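Local coordinates for protein lipoxygenase (Cyanothece sp., PDB 5EK8) that probably inserts molecular oxygen into polyunsaturated fatty acids with 9R specificity, using a non-heme iron held in a mostly helical catalytic domain, at residues A361-Q366 and T567-W572; Q366-A371 and S393-N398; T388-S393 and H561-T566; G627-N632 and I662-N667. All coordinates share one frame; numbering follows the deposited sequence.

Interaction 1: residues A361-Q366 and T567-W572; sequences AKAHVQ and TLWHTW. With FE2 (Fe (II) ion), chain B.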
loop_
_atom_site.group_PDB
_atom_site.type_symbol
_atom_site.label_atom_id
_atom_site.label_comp_id
_atom_site.label_asym_id
_atom_site.label_seq_id
_atom_site.Cartn_x
_atom_site.Cartn_y
_atom_site.Cartn_z
ATOM N N ALA A 361 7.411 0.782 -1.919
ATOM C CA ALA A 361 8.088 0.238 -0.750
ATOM C C ALA A 361 7.508 0.769 0.558
ATOM O O ALA A 361 7.074 -0.009 1.410
ATOM C CB ALA A 361 9.568 0.533 -0.817
ATOM N N LYS A 362 7.510 2.091 0.713
ATOM C CA LYS A 362 7.150 2.713 1.988
ATOM C C LYS A 362 5.664 2.627 2.310
ATOM O O LYS A 362 5.283 2.516 3.475
ATOM C CB LYS A 362 7.586 4.179 2.013
ATOM C CG LYS A 362 7.374 4.848 3.368
ATOM C CD LYS A 362 7.820 6.307 3.371
ATOM C CE LYS A 362 9.299 6.442 3.050
ATOM N NZ LYS A 362 9.778 7.839 3.207
ATOM N N ALA A 363 4.820 2.681 1.288
ATOM C CA ALA A 363 3.384 2.660 1.527
ATOM C C ALA A 363 2.814 1.247 1.442
ATOM O O ALA A 363 2.266 0.740 2.417
ATOM C CB ALA A 363 2.671 3.576 0.558
ATOM N N HIS A 364 2.947 0.612 0.285
ATOM C CA HIS A 364 2.309 -0.680 0.059
ATOM C C HIS A 364 2.912 -1.793 0.901
ATOM O O HIS A 364 2.254 -2.362 1.784
ATOM C CB HIS A 364 2.400 -1.060 -1.417
ATOM C CG HIS A 364 1.516 -0.248 -2.306
ATOM N ND1 HIS A 364 0.268 -0.677 -2.714
ATOM C CD2 HIS A 364 1.689 0.973 -2.863
ATOM C CE1 HIS A 364 -0.282 0.240 -3.487
ATOM N NE2 HIS A 364 0.562 1.253 -3.594
ATOM N N VAL A 365 4.170 -2.101 0.613
ATOM C CA VAL A 365 4.852 -3.199 1.269
ATOM C C VAL A 365 4.893 -3.023 2.783
ATOM O O VAL A 365 4.572 -3.950 3.523
ATOM C CB VAL A 365 6.280 -3.357 0.737
ATOM C CG1 VAL A 365 6.968 -4.531 1.428
ATOM C CG2 VAL A 365 6.257 -3.544 -0.770
ATOM N N GLN A 366 5.270 -1.837 3.247
ATOM C CA GLN A 366 5.417 -1.633 4.681
ATOM C C GLN A 366 4.088 -1.806 5.416
ATOM O O GLN A 366 4.061 -2.249 6.563
ATOM C CB GLN A 366 6.002 -0.252 4.987
ATOM C CG GLN A 366 6.365 -0.089 6.460
ATOM C CD GLN A 366 6.665 1.342 6.869
ATOM O OE1 GLN A 366 6.841 1.630 8.057
ATOM N NE2 GLN A 366 6.730 2.245 5.892
ATOM N N THR A 567 -3.409 6.463 5.085
ATOM C CA THR A 567 -4.288 7.550 4.658
ATOM C C THR A 567 -3.530 8.665 3.934
ATOM O O THR A 567 -3.355 8.603 2.721
ATOM C CB THR A 567 -5.049 8.158 5.848
ATOM O OG1 THR A 567 -4.115 8.690 6.793
ATOM C CG2 THR A 567 -5.909 7.103 6.521
ATOM N N LEU A 568 -3.076 9.672 4.676
ATOM C CA LEU A 568 -2.448 10.843 4.063
ATOM C C LEU A 568 -1.219 10.541 3.202
ATOM O O LEU A 568 -1.118 11.048 2.093
ATOM C CB LEU A 568 -2.055 11.864 5.128
ATOM C CG LEU A 568 -1.304 13.063 4.540
ATOM C CD1 LEU A 568 -2.183 13.806 3.533
ATOM C CD2 LEU A 568 -0.801 14.006 5.623
ATOM N N TRP A 569 -0.283 9.743 3.704
ATOM C CA TRP A 569 0.955 9.496 2.970
ATOM C C TRP A 569 0.699 8.868 1.610
ATOM O O TRP A 569 1.127 9.399 0.582
ATOM C CB TRP A 569 1.904 8.600 3.773
ATOM C CG TRP A 569 3.137 8.258 2.995
ATOM C CD1 TRP A 569 3.439 7.056 2.418
ATOM C CD2 TRP A 569 4.218 9.139 2.672
ATOM N NE1 TRP A 569 4.651 7.134 1.767
ATOM C CE2 TRP A 569 5.149 8.401 1.914
ATOM C CE3 TRP A 569 4.494 10.479 2.959
ATOM C CZ2 TRP A 569 6.335 8.960 1.442
ATOM C CZ3 TRP A 569 5.678 11.030 2.492
ATOM C CH2 TRP A 569 6.580 10.272 1.740
ATOM N N HIS A 570 0.010 7.735 1.607
ATOM C CA HIS A 570 -0.281 7.052 0.361
ATOM C C HIS A 570 -1.128 7.925 -0.552
ATOM O O HIS A 570 -0.942 7.909 -1.760
ATOM C CB HIS A 570 -0.988 5.724 0.614
ATOM C CG HIS A 570 -1.467 5.061 -0.639
ATOM N ND1 HIS A 570 -2.752 5.203 -1.108
ATOM C CD2 HIS A 570 -0.818 4.283 -1.536
ATOM C CE1 HIS A 570 -2.883 4.525 -2.236
ATOM N NE2 HIS A 570 -1.726 3.959 -2.515
ATOM N N THR A 571 -2.057 8.678 0.030
ATOM C CA THR A 571 -2.857 9.633 -0.729
ATOM C C THR A 571 -1.947 10.574 -1.493
ATOM O O THR A 571 -2.076 10.752 -2.704
ATOM C CB THR A 571 -3.781 10.473 0.181
ATOM O OG1 THR A 571 -4.852 9.660 0.666
ATOM C CG2 THR A 571 -4.359 11.646 -0.587
ATOM N N TRP A 572 -1.006 11.155 -0.761
ATOM C CA TRP A 572 -0.119 12.167 -1.297
ATOM C C TRP A 572 0.746 11.610 -2.406
ATOM O O TRP A 572 0.855 12.211 -3.473
ATOM C CB TRP A 572 0.765 12.740 -0.199
ATOM C CG TRP A 572 1.487 13.979 -0.617
ATOM C CD1 TRP A 572 2.521 14.077 -1.511
ATOM C CD2 TRP A 572 1.238 15.303 -0.144
ATOM N NE1 TRP A 572 2.928 15.385 -1.623
ATOM C CE2 TRP A 572 2.155 16.158 -0.795
ATOM C CE3 TRP A 572 0.329 15.852 0.767
ATOM C CZ2 TRP A 572 2.187 17.526 -0.565
ATOM C CZ3 TRP A 572 0.361 17.215 0.996
ATOM C CH2 TRP A 572 1.283 18.039 0.328
HETATM FE FE FE2 B . -0.681 3.133 -4.625
#

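Interaction 2: residues Q366-A371 and S393-N398; sequences QMEQYA and SIININ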
loop_
_atom_site.group_PDB
_atom_site.type_symbol
_atom_site.label_atom_id
_atom_site.label_comp_id
_atom_site.label_asym_id
_atom_site.label_seq_id
_atom_site.Cartn_x
_atom_site.Cartn_y
_atom_site.Cartn_z
ATOM N N GLN A 366 5.270 -1.837 3.247
ATOM C CA GLN A 366 5.417 -1.633 4.681
ATOM C C GLN A 366 4.088 -1.806 5.416
ATOM O O GLN A 366 4.061 -2.249 6.563
ATOM C CB GLN A 366 6.002 -0.252 4.987
ATOM C CG GLN A 366 6.365 -0.089 6.460
ATOM C CD GLN A 366 6.665 1.342 6.869
ATOM O OE1 GLN A 366 6.841 1.630 8.057
ATOM N NE2 GLN A 366 6.730 2.245 5.892
ATOM N N MET A 367 2.982 -1.477 4.756
ATOM C CA MET A 367 1.683 -1.538 5.417
ATOM C C MET A 367 1.007 -2.904 5.279
ATOM O O MET A 367 0.138 -3.250 6.085
ATOM C CB MET A 367 0.760 -0.443 4.883
ATOM C CG MET A 367 1.154 0.976 5.293
ATOM S SD MET A 367 1.157 1.256 7.078
ATOM C CE MET A 367 2.911 1.215 7.442
ATOM N N GLU A 368 1.402 -3.686 4.275
ATOM C CA GLU A 368 0.805 -5.013 4.118
ATOM C C GLU A 368 1.045 -5.895 5.347
ATOM O O GLU A 368 0.169 -6.665 5.740
ATOM C CB GLU A 368 1.327 -5.726 2.863
ATOM C CG GLU A 368 0.847 -7.178 2.770
ATOM C CD GLU A 368 0.706 -7.696 1.354
ATOM O OE1 GLU A 368 0.177 -8.816 1.188
ATOM O OE2 GLU A 368 1.116 -6.994 0.409
ATOM N N GLN A 369 2.220 -5.771 5.964
ATOM C CA GLN A 369 2.563 -6.595 7.123
ATOM C C GLN A 369 1.636 -6.280 8.294
ATOM O O GLN A 369 1.151 -7.186 8.996
ATOM C CB GLN A 369 4.033 -6.397 7.520
ATOM C CG GLN A 369 4.413 -5.011 8.014
ATOM C CD GLN A 369 5.921 -4.826 8.160
ATOM O OE1 GLN A 369 6.651 -5.767 8.490
ATOM N NE2 GLN A 369 6.393 -3.605 7.908
ATOM N N TYR A 370 1.363 -4.991 8.476
ATOM C CA TYR A 370 0.443 -4.549 9.504
ATOM C C TYR A 370 -0.961 -5.020 9.192
ATOM O O TYR A 370 -1.709 -5.380 10.095
ATOM C CB TYR A 370 0.468 -3.035 9.638
ATOM C CG TYR A 370 1.759 -2.510 10.195
ATOM C CD1 TYR A 370 2.065 -2.654 11.549
ATOM C CD2 TYR A 370 2.672 -1.865 9.377
ATOM C CE1 TYR A 370 3.252 -2.170 12.069
ATOM C CE2 TYR A 370 3.859 -1.382 9.882
ATOM C CZ TYR A 370 4.144 -1.536 11.228
ATOM O OH TYR A 370 5.328 -1.039 11.714
ATOM N N ALA A 371 -1.321 -5.015 7.911
ATOM C CA ALA A 371 -2.628 -5.521 7.500
ATOM C C ALA A 371 -2.796 -6.988 7.888
ATOM O O ALA A 371 -3.709 -7.344 8.643
ATOM C CB ALA A 371 -2.824 -5.347 6.004
ATOM N N SER A 393 -8.197 -4.252 2.188
ATOM C CA SER A 393 -8.074 -4.232 0.727
ATOM C C SER A 393 -6.650 -4.086 0.172
ATOM O O SER A 393 -6.449 -4.245 -1.031
ATOM C CB SER A 393 -8.956 -3.118 0.144
ATOM O OG SER A 393 -10.329 -3.370 0.396
ATOM N N ILE A 394 -5.663 -3.810 1.024
ATOM C CA ILE A 394 -4.307 -3.550 0.532
ATOM C C ILE A 394 -3.648 -4.814 -0.031
ATOM O O ILE A 394 -2.836 -4.743 -0.967
ATOM C CB ILE A 394 -3.409 -2.931 1.632
ATOM C CG1 ILE A 394 -2.147 -2.329 1.016
ATOM C CG2 ILE A 394 -3.053 -3.946 2.706
ATOM C CD1 ILE A 394 -1.233 -1.674 2.041
ATOM N N ILE A 395 -4.028 -5.969 0.507
ATOM C CA ILE A 395 -3.507 -7.239 0.020
ATOM C C ILE A 395 -3.863 -7.425 -1.454
ATOM O O ILE A 395 -3.057 -7.930 -2.245
ATOM C CB ILE A 395 -4.044 -8.427 0.847
ATOM C CG1 ILE A 395 -5.571 -8.361 0.967
ATOM C CG2 ILE A 395 -3.402 -8.446 2.234
ATOM C CD1 ILE A 395 -6.190 -9.613 1.538
ATOM N N ASN A 396 -5.066 -6.984 -1.812
ATOM C CA ASN A 396 -5.560 -7.079 -3.177
ATOM C C ASN A 396 -4.698 -6.279 -4.144
ATOM O O ASN A 396 -4.240 -6.802 -5.163
ATOM C CB ASN A 396 -7.012 -6.597 -3.256
ATOM C CG ASN A 396 -7.947 -7.382 -2.348
ATOM O OD1 ASN A 396 -7.882 -8.614 -2.281
ATOM N ND2 ASN A 396 -8.817 -6.669 -1.632
ATOM N N ILE A 397 -4.467 -5.011 -3.816
ATOM C CA ILE A 397 -3.746 -4.134 -4.729
ATOM C C ILE A 397 -2.277 -4.532 -4.818
ATOM O O ILE A 397 -1.677 -4.441 -5.889
ATOM C CB ILE A 397 -3.872 -2.639 -4.331
ATOM C CG1 ILE A 397 -3.183 -1.751 -5.370
ATOM C CG2 ILE A 397 -3.310 -2.371 -2.952
ATOM C CD1 ILE A 397 -3.712 -1.930 -6.785
ATOM N N ASN A 398 -1.699 -4.998 -3.715
ATOM C CA ASN A 398 -0.315 -5.461 -3.773
ATOM C C ASN A 398 -0.181 -6.718 -4.636
ATOM O O ASN A 398 0.733 -6.829 -5.472
ATOM C CB ASN A 398 0.221 -5.717 -2.367
ATOM C CG ASN A 398 0.467 -4.438 -1.601
ATOM O OD1 ASN A 398 0.369 -3.342 -2.158
ATOM N ND2 ASN A 398 0.796 -4.566 -0.318
#

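Interaction 3: residues T388-S393 and H561-T566; sequences TPHLKS and HIIFHT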
loop_
_atom_site.group_PDB
_atom_site.type_symbol
_atom_site.label_atom_id
_atom_site.label_comp_id
_atom_site.label_asym_id
_atom_site.label_seq_id
_atom_site.Cartn_x
_atom_site.Cartn_y
_atom_site.Cartn_z
ATOM N N THR A 388 -8.625 -1.801 11.130
ATOM C CA THR A 388 -9.099 -2.512 9.939
ATOM C C THR A 388 -9.529 -1.641 8.736
ATOM O O THR A 388 -9.172 -1.967 7.602
ATOM C CB THR A 388 -10.273 -3.454 10.287
ATOM O OG1 THR A 388 -11.120 -2.831 11.258
ATOM C CG2 THR A 388 -9.753 -4.758 10.859
ATOM N N PRO A 389 -10.288 -0.540 8.960
ATOM C CA PRO A 389 -10.715 0.222 7.773
ATOM C C PRO A 389 -9.565 0.853 6.985
ATOM O O PRO A 389 -9.729 1.161 5.807
ATOM C CB PRO A 389 -11.614 1.314 8.362
ATOM C CG PRO A 389 -11.187 1.442 9.771
ATOM C CD PRO A 389 -10.827 0.055 10.196
ATOM N N HIS A 390 -8.418 1.037 7.627
ATOM C CA HIS A 390 -7.264 1.623 6.959
ATOM C C HIS A 390 -6.354 0.554 6.359
ATOM O O HIS A 390 -5.576 0.831 5.449
ATOM C CB HIS A 390 -6.476 2.494 7.937
ATOM C CG HIS A 390 -7.316 3.502 8.653
ATOM N ND1 HIS A 390 -7.906 4.573 8.011
ATOM C CD2 HIS A 390 -7.676 3.604 9.954
ATOM C CE1 HIS A 390 -8.587 5.287 8.886
ATOM N NE2 HIS A 390 -8.463 4.722 10.074
ATOM N N LEU A 391 -6.456 -0.667 6.871
ATOM C CA LEU A 391 -5.597 -1.756 6.419
ATOM C C LEU A 391 -6.318 -2.709 5.477
ATOM O O LEU A 391 -5.701 -3.600 4.897
ATOM C CB LEU A 391 -5.044 -2.529 7.618
ATOM C CG LEU A 391 -3.939 -1.821 8.404
ATOM C CD1 LEU A 391 -3.684 -2.515 9.728
ATOM C CD2 LEU A 391 -2.660 -1.759 7.586
ATOM N N LYS A 392 -7.622 -2.514 5.312
ATOM C CA LYS A 392 -8.389 -3.391 4.441
ATOM C C LYS A 392 -8.009 -3.195 2.974
ATOM O O LYS A 392 -7.512 -2.136 2.588
ATOM C CB LYS A 392 -9.895 -3.178 4.637
ATOM C CG LYS A 392 -10.392 -1.751 4.467
ATOM C CD LYS A 392 -11.706 -1.739 3.680
ATOM C CE LYS A 392 -12.614 -0.564 4.048
ATOM N NZ LYS A 392 -12.040 0.779 3.761
ATOM N N SER A 393 -8.197 -4.252 2.188
ATOM C CA SER A 393 -8.074 -4.232 0.727
ATOM C C SER A 393 -6.650 -4.086 0.172
ATOM O O SER A 393 -6.449 -4.245 -1.031
ATOM C CB SER A 393 -8.956 -3.118 0.144
ATOM O OG SER A 393 -10.329 -3.370 0.396
ATOM N N HIS A 561 1.248 5.556 13.316
ATOM C CA HIS A 561 2.081 5.229 12.164
ATOM C C HIS A 561 1.258 4.619 11.021
ATOM O O HIS A 561 1.246 5.129 9.886
ATOM C CB HIS A 561 3.191 4.267 12.599
ATOM C CG HIS A 561 4.270 4.078 11.582
ATOM N ND1 HIS A 561 5.203 5.053 11.294
ATOM C CD2 HIS A 561 4.572 3.026 10.786
ATOM C CE1 HIS A 561 6.028 4.609 10.364
ATOM N NE2 HIS A 561 5.669 3.378 10.039
ATOM N N ILE A 562 0.566 3.530 11.347
ATOM C CA ILE A 562 -0.292 2.822 10.405
ATOM C C ILE A 562 -1.293 3.758 9.742
ATOM O O ILE A 562 -1.347 3.856 8.512
ATOM C CB ILE A 562 -1.059 1.678 11.099
ATOM C CG1 ILE A 562 -0.087 0.603 11.588
ATOM C CG2 ILE A 562 -2.100 1.078 10.157
ATOM C CD1 ILE A 562 -0.727 -0.424 12.510
ATOM N N ILE A 563 -2.071 4.457 10.565
ATOM C CA ILE A 563 -3.096 5.355 10.050
ATOM C C ILE A 563 -2.480 6.428 9.166
ATOM O O ILE A 563 -3.012 6.740 8.101
ATOM C CB ILE A 563 -3.894 6.023 11.186
ATOM C CG1 ILE A 563 -4.706 4.976 11.949
ATOM C CG2 ILE A 563 -4.828 7.082 10.626
ATOM C CD1 ILE A 563 -5.461 5.533 13.131
ATOM N N PHE A 564 -1.344 6.973 9.591
ATOM C CA PHE A 564 -0.694 8.029 8.824
ATOM C C PHE A 564 -0.318 7.560 7.436
ATOM O O PHE A 564 -0.584 8.248 6.450
ATOM C CB PHE A 564 0.557 8.549 9.528
ATOM C CG PHE A 564 1.234 9.677 8.793
ATOM C CD1 PHE A 564 2.262 9.428 7.891
ATOM C CD2 PHE A 564 0.833 10.988 8.997
ATOM C CE1 PHE A 564 2.880 10.468 7.214
ATOM C CE2 PHE A 564 1.450 12.033 8.327
ATOM C CZ PHE A 564 2.473 11.771 7.431
ATOM N N HIS A 565 0.300 6.388 7.349
ATOM C CA HIS A 565 0.780 5.950 6.046
ATOM C C HIS A 565 -0.303 5.346 5.158
ATOM O O HIS A 565 -0.185 5.379 3.935
ATOM C CB HIS A 565 1.937 4.974 6.226
ATOM C CG HIS A 565 3.187 5.641 6.702
ATOM N ND1 HIS A 565 3.440 5.879 8.037
ATOM C CD2 HIS A 565 4.228 6.176 6.021
ATOM C CE1 HIS A 565 4.596 6.506 8.157
ATOM N NE2 HIS A 565 5.094 6.698 6.950
ATOM N N THR A 566 -1.362 4.815 5.758
ATOM C CA THR A 566 -2.440 4.232 4.970
ATOM C C THR A 566 -3.404 5.296 4.449
ATOM O O THR A 566 -4.143 5.054 3.493
ATOM C CB THR A 566 -3.238 3.198 5.777
ATOM O OG1 THR A 566 -3.624 3.770 7.034
ATOM C CG2 THR A 566 -2.403 1.949 6.005
#

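Interaction 4: residues G627-N632 and I662-N667; sequences GLLVKN and IRTLIN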
loop_
_atom_site.group_PDB
_atom_site.type_symbol
_atom_site.label_atom_id
_atom_site.label_comp_id
_atom_site.label_asym_id
_atom_site.label_seq_id
_atom_site.Cartn_x
_atom_site.Cartn_y
_atom_site.Cartn_z
ATOM N N GLY A 627 -12.884 5.337 -1.560
ATOM C CA GLY A 627 -12.421 5.173 -0.194
ATOM C C GLY A 627 -11.760 6.425 0.352
ATOM O O GLY A 627 -10.530 6.534 0.380
ATOM N N LEU A 628 -12.587 7.376 0.778
ATOM C CA LEU A 628 -12.114 8.635 1.346
ATOM C C LEU A 628 -12.657 8.812 2.759
ATOM O O LEU A 628 -13.791 8.427 3.051
ATOM C CB LEU A 628 -12.529 9.818 0.469
ATOM C CG LEU A 628 -12.137 9.735 -1.008
ATOM C CD1 LEU A 628 -13.335 10.029 -1.899
ATOM C CD2 LEU A 628 -10.986 10.678 -1.321
ATOM N N LEU A 629 -11.836 9.390 3.632
ATOM C CA LEU A 629 -12.184 9.558 5.039
ATOM C C LEU A 629 -13.493 10.319 5.237
ATOM O O LEU A 629 -14.381 9.860 5.958
ATOM C CB LEU A 629 -11.056 10.277 5.785
ATOM C CG LEU A 629 -9.780 9.481 6.061
ATOM C CD1 LEU A 629 -8.779 10.351 6.789
ATOM C CD2 LEU A 629 -10.086 8.222 6.865
ATOM N N VAL A 630 -13.606 11.481 4.599
ATOM C CA VAL A 630 -14.797 12.314 4.745
ATOM C C VAL A 630 -16.022 11.632 4.150
ATOM O O VAL A 630 -17.046 11.502 4.814
ATOM C CB VAL A 630 -14.624 13.697 4.078
ATOM C CG1 VAL A 630 -15.893 14.525 4.241
ATOM C CG2 VAL A 630 -13.428 14.427 4.671
ATOM N N LYS A 631 -15.906 11.194 2.900
ATOM C CA LYS A 631 -17.018 10.550 2.207
ATOM C C LYS A 631 -17.472 9.278 2.921
ATOM O O LYS A 631 -18.666 8.967 2.940
ATOM C CB LYS A 631 -16.635 10.230 0.761
ATOM C CG LYS A 631 -17.823 9.907 -0.141
ATOM C CD LYS A 631 -17.395 9.788 -1.598
ATOM C CE LYS A 631 -18.590 9.661 -2.526
ATOM N NZ LYS A 631 -19.420 8.461 -2.219
ATOM N N ASN A 632 -16.512 8.561 3.507
ATOM C CA ASN A 632 -16.768 7.336 4.269
ATOM C C ASN A 632 -17.714 6.369 3.564
ATOM O O ASN A 632 -18.656 5.863 4.170
ATOM C CB ASN A 632 -17.324 7.680 5.655
ATOM C CG ASN A 632 -17.239 6.511 6.629
ATOM O OD1 ASN A 632 -16.454 5.579 6.437
ATOM N ND2 ASN A 632 -18.053 6.557 7.678
ATOM N N ILE A 662 -8.580 13.105 1.022
ATOM C CA ILE A 662 -7.741 12.202 1.798
ATOM C C ILE A 662 -8.329 10.796 1.813
ATOM O O ILE A 662 -9.426 10.581 2.332
ATOM C CB ILE A 662 -7.569 12.698 3.243
ATOM C CG1 ILE A 662 -6.902 14.074 3.253
ATOM C CG2 ILE A 662 -6.752 11.703 4.048
ATOM C CD1 ILE A 662 -6.793 14.701 4.624
ATOM N N ARG A 663 -7.591 9.843 1.255
ATOM C CA ARG A 663 -8.068 8.466 1.154
ATOM C C ARG A 663 -8.063 7.761 2.505
ATOM O O ARG A 663 -7.257 8.075 3.375
ATOM C CB ARG A 663 -7.220 7.677 0.155
ATOM C CG ARG A 663 -7.293 8.177 -1.282
ATOM C CD ARG A 663 -6.388 7.346 -2.170
ATOM N NE ARG A 663 -6.525 7.655 -3.590
ATOM C CZ ARG A 663 -7.309 6.990 -4.433
ATOM N NH1 ARG A 663 -8.056 5.981 -4.000
ATOM N NH2 ARG A 663 -7.353 7.350 -5.711
ATOM N N THR A 664 -8.976 6.810 2.670
ATOM C CA THR A 664 -9.111 6.052 3.910
ATOM C C THR A 664 -8.083 4.926 3.976
ATOM O O THR A 664 -7.572 4.581 5.046
ATOM C CB THR A 664 -10.535 5.449 4.047
ATOM O OG1 THR A 664 -11.507 6.498 4.108
ATOM C CG2 THR A 664 -10.651 4.594 5.295
ATOM N N LEU A 665 -7.769 4.368 2.814
ATOM C CA LEU A 665 -6.993 3.140 2.752
ATOM C C LEU A 665 -6.114 3.079 1.512
ATOM O O LEU A 665 -6.061 4.020 0.716
ATOM C CB LEU A 665 -7.929 1.927 2.780
ATOM C CG LEU A 665 -8.658 1.545 1.481
ATOM C CD1 LEU A 665 -9.487 0.286 1.680
ATOM C CD2 LEU A 665 -9.538 2.669 0.945
ATOM N N ILE A 666 -5.415 1.960 1.367
ATOM C CA ILE A 666 -4.626 1.685 0.178
ATOM C C ILE A 666 -5.285 0.564 -0.613
ATOM O O ILE A 666 -5.207 -0.598 -0.222
ATOM C CB ILE A 666 -3.174 1.284 0.532
ATOM C CG1 ILE A 666 -2.524 2.358 1.415
ATOM C CG2 ILE A 666 -2.369 1.023 -0.735
ATOM C CD1 ILE A 666 -1.105 2.059 1.822
ATOM N N ASN A 667 -5.950 0.915 -1.710
ATOM C CA ASN A 667 -6.543 -0.084 -2.595
ATOM C C ASN A 667 -6.275 0.243 -4.050
ATOM O O ASN A 667 -6.886 -0.335 -4.942
ATOM C CB ASN A 667 -8.050 -0.213 -2.359
ATOM C CG ASN A 667 -8.776 1.118 -2.431
ATOM O OD1 ASN A 667 -8.191 2.147 -2.779
ATOM N ND2 ASN A 667 -10.064 1.101 -2.100
#

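Interaction 1: residues A361-Q366 and T567-W572
K362 crosses the indole of W569 at about a right angle. From the root outward, K362 CB and CG stand nearest the pyrrole nitrogen, CG at 3.9 Å from W569 NE1, and K362 CD comes within 3.6 Å of W569 CZ2. A bend at chi3 (-60°) then turns the tip, and NZ closes a salt bridge with E358, which also serves W569 NE1. With an alanine in place of W569, the aliphatic part of K362 would probably lose the surface it lies against, and E358 a partner. A363 CB fits at the edges of both W569 and H570. Beyond it lies the iron: H364 NE2 and H570 NE2 each bind the metal at 2.5 Å. The two imidazoles form an offset edge-to-face pair, the edge of H570 toward the face of H364, with planes at 80°. H359 and the terminal carboxylate of I668 also bind the iron, the histidine and C-terminal isoleucine ligation familiar from lipoxygenases. The axes of the short segments of helices 337-377 and 549-574 come within 9.9 Å, with helix 421-432 packed against the first and helix 451-473 against the second.

Interaction 2: residues Q366-A371 and S393-N398
E368 and N398 meet at the tighter, polar end of this contact, their side chains sliding past each other in opposite directions. With CG anti to the backbone N (chi1 173°) and the chain extended beyond it, E368 carries its carboxylate across to helix 394-404. N398 ND2 donates to E368 OE2 at 2.6 Å in a nearly straight bond (166°), which lies in the amide plane of N398 but reaches the oxygen on its anti side, well out of the carboxylate plane. R173 makes a salt bridge to the same oxygen and the backbone N of I174 binds E368 OE1, so the buried carboxylate is gripped at both oxygens. N398 OD1 pairs with H364 ND1, consistent with N398 being a second-shell residue that orients this iron ligand.

This is helix-on-helix packing within the mainly helical core of a lipoxygenase: the axes of the short segments of helices 337-377 and 394-404 come within 10.0 Å, running closer to antiparallel than parallel, with helix 383-391 joining them in the chain. I394 fills the apolar end. Its CD1 reaches M367 CB at 3.7 Å, while its other branch, CG2, rests on A371 CB at 3.6 Å.

The looser side belongs to I395. Only its CG2 branch touches, 3.7 Å from E368 OE1, and the longer branch leads away from helix 337-377. Beyond the contact, N396 bonds T182 OG1 and the backbone oxygen of D184.

Interaction 3: residues T388-S393 and H561-T566
H390 has the most surface buried here, with T566 and L391 next. H390 stands against T566 at about a right angle: its CB lies 3.3 Å from T566 OG1, and its backbone oxygen faces the T566 methyl. I563 CG2 lies over one face of the imidazole, while I563 CG1 approaches H390 CD2 at 3.8 Å. The ring's ND1 is bonded to the backbone oxygen of T664.

T566 holds its hydroxyl between the backbone N and the carbonyl carbon (chi1 51°), from where OG1 donates back to I562 O at 2.7 Å, coming from above the carbonyl plane. That oxygen also takes the backbone N of T566, so two donors share it one turn earlier in helix 549-574. This is the same helix that presents H570 to the iron further along, and the kinked end of helix 383-391 is laid on it within the helical lipoxygenase core.

L391 supplies the apolar half. Its CG lies 3.9 Å from I562 CG2, the two side chains crossing at about a right angle, and its CD2 comes to 4.0 Å from T566 CG2. An alanine at T566 would take away both branches, so that I562 O is likely to lose its second donor and L391 CD2 a methyl neighbour. L391 also packs on Y370, A371 and C374 of helix 337-377.

Interaction 4: residues G627-N632 and I662-N667
G627 O receives the backbone N-H of T664 at 2.8 Å in a nearly straight bond (167°). R663 CA adds a C-H...O contact, 3.2 Å from the same G627 O. In the reverse direction L629 N donates to I662 O at 3.0 Å, equally straight. Together the two bonds flank L628 and R663, the pattern of a non-hydrogen-bonded antiparallel pair, and this single bridge joins two otherwise irregular loops. L629 closes one side: its CD1 meets I662 CG2 at 3.7 Å, and its CD2 branch lies 3.5 Å from T664 OG1. At the other end L665 CD2 comes to 4.0 Å from G627 CA, at a residue whose backbone angles by themselves call for glycine. R663 lends the bridge its CB, while its guanidinium end pairs with D575 and the backbone oxygen of I624, and its backbone N is held by T571 OG1. Both bonds across the contact depend on the backbone rather than on side-chain polar groups, though G627 must remain without a side chain; this is consistent with a C-terminal tail steered toward the iron that its last residue, I668, binds.

In the fold
All four contacts are buried, but their chemistry changes from the helical centre to the loops. Interactions 1 and 2 lie nearest the centre of the chain and share helix 337-377; the first is organised by the metal and its imidazoles, the second by a carboxylate-amide bond, and H364 ND1 with N398 OD1 ties them together. Interaction 3, mainly apolar, uses helix 549-574 as interaction 1 does, and Q366 OE1 to H561 NE2 ties helix 337-377 to helix 549-574 a second time. Interaction 4, the farthest from the centre, joins loops through backbone bonds, yet its segment 662-667 reaches back to T571 and H390, stitching the C-terminal tail onto the helices of interactions 1 and 3.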